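Local atomic coordinates of putative cell adhesion protein (Parabacteroides distasonis, PDB entry 3LIU), a protein that probably serves as a fimbrial subunit of the FimA/Mfa1 family, assembling into pili that would mediate adhesion of this gut bacterium. Residues Gly182-Asn187 with Ser363-Gly368; His85-Ala90 with Lys104-Phe109. All blocks are in the same frame, centred on the assembly; numbering follows the deposited sequence. Where two conformers were deposited one is given.

Contact 1 (Gly182-Asn187 with Ser363-Gly368)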
loop_
_atom_site.group_PDB
_atom_site.type_symbol
_atom_site.label_atom_id
_atom_site.label_comp_id
_atom_site.label_asym_id
_atom_site.label_seq_id
_atom_site.Cartn_x
_atom_site.Cartn_y
_atom_site.Cartn_z
ATOM N N GLY A 182 -1.026 -14.815 12.669
ATOM C CA GLY A 182 -0.625 -15.770 13.723
ATOM C C GLY A 182 0.695 -16.444 13.416
ATOM O O GLY A 182 1.143 -16.446 12.281
ATOM N N ALA A 183 1.336 -16.986 14.449
ATOM C CA ALA A 183 2.613 -17.677 14.279
ATOM C C ALA A 183 2.743 -18.784 15.289
ATOM O O ALA A 183 3.194 -18.541 16.396
ATOM C CB ALA A 183 3.757 -16.715 14.432
ATOM N N ASP A 184 2.353 -19.999 14.915
ATOM C CA ASP A 184 2.480 -21.149 15.813
ATOM C C ASP A 184 3.367 -22.247 15.223
ATOM O O ASP A 184 3.949 -22.065 14.174
ATOM C CB ASP A 184 1.096 -21.693 16.192
ATOM C CG ASP A 184 0.234 -22.004 14.987
ATOM O OD1 ASP A 184 0.796 -22.288 13.903
ATOM O OD2 ASP A 184 -1.013 -21.967 15.134
ATOM N N ILE A 185 3.453 -23.373 15.922
ATOM C CA ILE A 185 4.423 -24.423 15.641
ATOM C C ILE A 185 3.707 -25.597 15.035
ATOM O O ILE A 185 2.515 -25.788 15.256
ATOM C CB ILE A 185 5.175 -24.920 16.936
ATOM C CG1 ILE A 185 4.186 -25.330 18.040
ATOM C CG2 ILE A 185 6.091 -23.846 17.450
ATOM C CD1 ILE A 185 4.740 -26.189 19.124
ATOM N N GLY A 186 4.457 -26.411 14.310
ATOM C CA GLY A 186 3.990 -27.716 13.844
ATOM C C GLY A 186 5.203 -28.611 13.717
ATOM O O GLY A 186 6.328 -28.163 13.922
ATOM N N ASN A 187 5.004 -29.882 13.391
ATOM C CA ASN A 187 6.151 -30.771 13.139
ATOM C C ASN A 187 6.365 -31.083 11.654
ATOM O O ASN A 187 5.384 -31.165 10.904
ATOM C CB ASN A 187 5.973 -32.062 13.932
ATOM C CG ASN A 187 5.992 -31.812 15.435
ATOM O OD1 ASN A 187 6.802 -31.020 15.928
ATOM N ND2 ASN A 187 5.100 -32.479 16.165
ATOM N N SER A 363 -0.446 -16.080 8.236
ATOM C CA SER A 363 -0.381 -17.031 9.335
ATOM C C SER A 363 0.783 -17.966 9.096
ATOM O O SER A 363 0.842 -18.648 8.063
ATOM C CB SER A 363 -1.680 -17.846 9.415
ATOM O OG SER A 363 -2.767 -16.968 9.613
ATOM N N LEU A 364 1.699 -18.002 10.055
ATOM C CA LEU A 364 2.895 -18.818 9.946
ATOM C C LEU A 364 2.820 -20.101 10.751
ATOM O O LEU A 364 2.291 -20.113 11.866
ATOM C CB LEU A 364 4.102 -17.998 10.398
ATOM C CG LEU A 364 4.371 -16.751 9.576
ATOM C CD1 LEU A 364 5.726 -16.101 10.044
ATOM C CD2 LEU A 364 4.363 -17.093 8.094
ATOM N N THR A 365 3.323 -21.188 10.175
ATOM C CA THR A 365 3.486 -22.438 10.912
ATOM C C THR A 365 4.987 -22.667 10.963
ATOM O O THR A 365 5.616 -22.906 9.928
ATOM C CB THR A 365 2.801 -23.639 10.237
ATOM O OG1 THR A 365 1.391 -23.406 10.168
ATOM C CG2 THR A 365 3.055 -24.963 11.023
ATOM N N ILE A 366 5.565 -22.561 12.154
ATOM C CA ILE A 366 7.000 -22.745 12.322
ATOM C C ILE A 366 7.285 -24.201 12.646
ATOM O O ILE A 366 6.719 -24.747 13.590
ATOM C CB ILE A 366 7.511 -21.789 13.416
ATOM C CG1 ILE A 366 7.389 -20.352 12.879
ATOM C CG2 ILE A 366 8.957 -22.149 13.831
ATOM C CD1 ILE A 366 7.286 -19.385 13.897
ATOM N N ILE A 367 8.143 -24.843 11.858
ATOM C CA ILE A 367 8.366 -26.290 11.969
ATOM C C ILE A 367 9.824 -26.694 12.258
ATOM O O ILE A 367 10.191 -27.858 12.148
ATOM C CB ILE A 367 7.837 -27.039 10.702
ATOM C CG1 ILE A 367 8.664 -26.686 9.463
ATOM C CG2 ILE A 367 6.320 -26.703 10.483
ATOM C CD1 ILE A 367 8.490 -27.703 8.326
ATOM N N GLY A 368 10.648 -25.735 12.662
ATOM C CA GLY A 368 12.058 -26.004 12.923
ATOM C C GLY A 368 12.744 -24.703 13.250
ATOM O O GLY A 368 12.091 -23.650 13.253
#
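G182 pairs with S363, and I185 with I366, as the first and last bridges of a parallel beta ladder that joins the end of strand 172-185 to the end of strand 358-366. Within the two segments, strand 358-366 spends the N-H and C=O of L364 and I366 on its partner. L364 N reaches G182 O at 2.8 Å in a nearly straight bond (174°), and L364 O then accepts from D184 N at 3.1 Å. The next rung is tighter: I366 N meets D184 O at 2.6 Å. Past the end of strand 172-185, the ladder gains one more bond, from G186 N to I366 O at 2.9 Å. S363 and T365 make their backbone hydrogen bonds with S386 and S384 of strand 383-391, so strand 358-366 is paired along both edges, and I367 carries the pairing on to N382. A183, L364, I185 and I366 place their side chains on one face, where A183 CB lies 4.2 Å from L364 CB, and L364 and I366 continue into an apolar layer with strands 308-319 and 326-336. On the other face, T365 CG2 sits 3.9 Å from G186 N. D184 carries CG between its own N and carbonyl carbon (chi1 54°), which swings the carboxylate back over the ladder: OD1 comes to 3.3 Å from L364 O, two acceptors close together without a hydrogen bond between them. N187 OD1 accepts from S195 N, tying the departing chain to strand 193-213. G186 O is hydrogen-bonded to S195 OG, and the CA-H of I367 adds a weaker contact, with I367 CA and G186 O 3.4 Å apart.

Contact 2 (His85-Ala90 with Lys104-Phe109)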
loop_
_atom_site.group_PDB
_atom_site.type_symbol
_atom_site.label_atom_id
_atom_site.label_comp_id
_atom_site.label_asym_id
_atom_site.label_seq_id
_atom_site.Cartn_x
_atom_site.Cartn_y
_atom_site.Cartn_z
ATOM N N HIS A 85 -11.051 15.648 -18.462
ATOM C CA HIS A 85 -10.670 14.487 -17.699
ATOM C C HIS A 85 -10.385 14.940 -16.261
ATOM O O HIS A 85 -9.670 15.904 -16.048
ATOM C CB HIS A 85 -9.484 13.806 -18.338
ATOM C CG HIS A 85 -9.811 13.102 -19.615
ATOM N ND1 HIS A 85 -9.203 13.409 -20.809
ATOM C CD2 HIS A 85 -10.695 12.113 -19.888
ATOM C CE1 HIS A 85 -9.691 12.637 -21.762
ATOM N NE2 HIS A 85 -10.607 11.850 -21.233
ATOM N N VAL A 86 -11.019 14.271 -15.299
ATOM C CA VAL A 86 -11.020 14.671 -13.893
ATOM C C VAL A 86 -10.545 13.502 -13.061
ATOM O O VAL A 86 -11.006 12.393 -13.254
ATOM C CB VAL A 86 -12.435 15.036 -13.456
ATOM C CG1 VAL A 86 -12.492 15.422 -12.003
ATOM C CG2 VAL A 86 -12.991 16.152 -14.348
ATOM N N VAL A 87 -9.629 13.778 -12.138
ATOM C CA VAL A 87 -9.148 12.792 -11.185
ATOM C C VAL A 87 -9.095 13.429 -9.786
ATOM O O VAL A 87 -8.791 14.613 -9.625
ATOM C CB VAL A 87 -7.781 12.174 -11.628
ATOM C CG1 VAL A 87 -6.758 13.264 -12.008
ATOM C CG2 VAL A 87 -7.214 11.233 -10.547
ATOM N N VAL A 88 -9.415 12.639 -8.776
ATOM C CA VAL A 88 -9.483 13.113 -7.428
ATOM C C VAL A 88 -8.487 12.327 -6.612
ATOM O O VAL A 88 -8.453 11.090 -6.682
ATOM C CB VAL A 88 -10.894 12.878 -6.865
ATOM C CG1 VAL A 88 -11.016 13.377 -5.409
ATOM C CG2 VAL A 88 -11.908 13.545 -7.773
ATOM N N VAL A 89 -7.699 13.049 -5.815
ATOM C CA VAL A 89 -6.765 12.465 -4.888
ATOM C C VAL A 89 -7.118 12.894 -3.465
ATOM O O VAL A 89 -7.189 14.076 -3.149
ATOM C CB VAL A 89 -5.289 12.889 -5.203
ATOM C CG1 VAL A 89 -4.317 12.329 -4.094
ATOM C CG2 VAL A 89 -4.861 12.390 -6.599
ATOM N N ALA A 90 -7.300 11.934 -2.582
ATOM C CA ALA A 90 -7.501 12.222 -1.152
ATOM C C ALA A 90 -6.195 12.198 -0.392
ATOM O O ALA A 90 -5.348 11.317 -0.607
ATOM C CB ALA A 90 -8.489 11.203 -0.507
ATOM N N LYS A 104 0.534 19.636 -16.067
ATOM C CA LYS A 104 0.023 20.276 -17.268
ATOM C C LYS A 104 -0.883 19.378 -18.098
ATOM O O LYS A 104 -1.406 19.798 -19.120
ATOM C CB LYS A 104 1.188 20.785 -18.111
ATOM C CG LYS A 104 1.904 21.935 -17.466
ATOM C CD LYS A 104 0.947 23.109 -17.202
ATOM C CE LYS A 104 1.683 24.293 -16.572
ATOM N NZ LYS A 104 0.775 25.047 -15.670
ATOM N N ASP A 105 -1.093 18.166 -17.628
ATOM C CA ASP A 105 -1.813 17.149 -18.357
ATOM C C ASP A 105 -2.074 16.006 -17.390
ATOM O O ASP A 105 -1.381 15.857 -16.363
ATOM C CB ASP A 105 -0.988 16.614 -19.522
ATOM C CG ASP A 105 0.345 16.046 -19.061
ATOM O OD1 ASP A 105 1.249 16.860 -18.755
ATOM O OD2 ASP A 105 0.481 14.809 -18.966
ATOM N N ILE A 106 -3.025 15.163 -17.772
ATOM C CA ILE A 106 -3.526 14.124 -16.899
ATOM C C ILE A 106 -2.440 13.093 -16.592
ATOM O O ILE A 106 -2.318 12.622 -15.444
ATOM C CB ILE A 106 -4.831 13.502 -17.525
ATOM C CG1 ILE A 106 -5.574 12.633 -16.510
ATOM C CG2 ILE A 106 -4.530 12.756 -18.785
ATOM C CD1 ILE A 106 -6.505 13.417 -15.653
ATOM N N THR A 107 -1.607 12.768 -17.579
ATOM C CA THR A 107 -0.563 11.758 -17.332
ATOM C C THR A 107 0.446 12.201 -16.281
ATOM O O THR A 107 0.722 11.418 -15.384
ATOM C CB THR A 107 0.200 11.385 -18.570
ATOM O OG1 THR A 107 -0.734 10.942 -19.542
ATOM C CG2 THR A 107 1.227 10.258 -18.294
ATOM N N ASP A 108 1.009 13.415 -16.398
ATOM C CA ASP A 108 1.931 13.928 -15.354
ATOM C C ASP A 108 1.239 13.982 -13.991
ATOM O O ASP A 108 1.861 13.695 -12.979
ATOM C CB ASP A 108 2.528 15.307 -15.701
ATOM C CG ASP A 108 3.522 15.222 -16.873
ATOM O OD1 ASP A 108 4.425 14.413 -16.729
ATOM O OD2 ASP A 108 3.407 15.922 -17.922
ATOM N N PHE A 109 -0.059 14.298 -13.978
ATOM C CA PHE A 109 -0.788 14.371 -12.707
ATOM C C PHE A 109 -0.757 12.981 -12.042
ATOM O O PHE A 109 -0.254 12.832 -10.946
ATOM C CB PHE A 109 -2.208 14.918 -12.940
ATOM C CG PHE A 109 -3.036 15.069 -11.690
ATOM C CD1 PHE A 109 -3.709 13.985 -11.147
ATOM C CD2 PHE A 109 -3.203 16.300 -11.112
ATOM C CE1 PHE A 109 -4.474 14.117 -9.979
ATOM C CE2 PHE A 109 -3.964 16.458 -9.987
ATOM C CZ PHE A 109 -4.600 15.348 -9.409
#
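The phenyl ring of F109 meets V87 CG1 and V89 CG2 obliquely, as helix 106-110 packs against strand 82-90 in a helix-on-sheet arrangement within the FimA family region. V89 CG2 lies 3.8 Å from F109 CE1 and slightly farther from CZ, while V87 comes from the opposite direction to the ring; its CG1 is modelled implausibly close to CE1, so the exact fit there is doubtful. F109 has CG anti to its backbone N (chi1 -178°), which extends the ring from the helix to the strand. The imidazole of H85 leads away from the helix, and only its CB takes part, 4.0 Å from I106 CD1. In the modelled conformer of V87 the same methyl of I106 lies 3.7 Å from V87 CG1, a contact that shares this uncertainty, and I106 further rests on F51 of the neighbouring strand 45-52. With an alanine at F109, the methyls of V87 and V89 would probably lose their aromatic cover and a gap would open between helix and strand. No hydrogen bond crosses the interface; the strand's backbone is instead engaged by strands 45-52 and 127-136. Within 104-109, F109 N donates to D105 O, and D105 is the N-cap, its OD2 accepting from D108 N at 3.0 Å, 170° at the hydrogen, from above the carboxylate plane.

How the contacts relate
Contacts 1 and 2 lie on opposite sides of the chain's centre, with their own centres 46 Å apart and nearest atoms about 29 Å from each other, so neither touches the other. They follow in series along the chain: contact 2 closes locally, across 13 residues that include helix 94-101, before contact 1 opens and joins segments separated by 175 intervening residues. A path of strands connects them, since strand 82-90 pairs with strand 127-136, which pairs with the long strand 172-185 whose end forms contact 1. The two differ in kind: contact 1 is a backbone ladder near the surface, contact 2 a buried, apolar meeting of helix and strand.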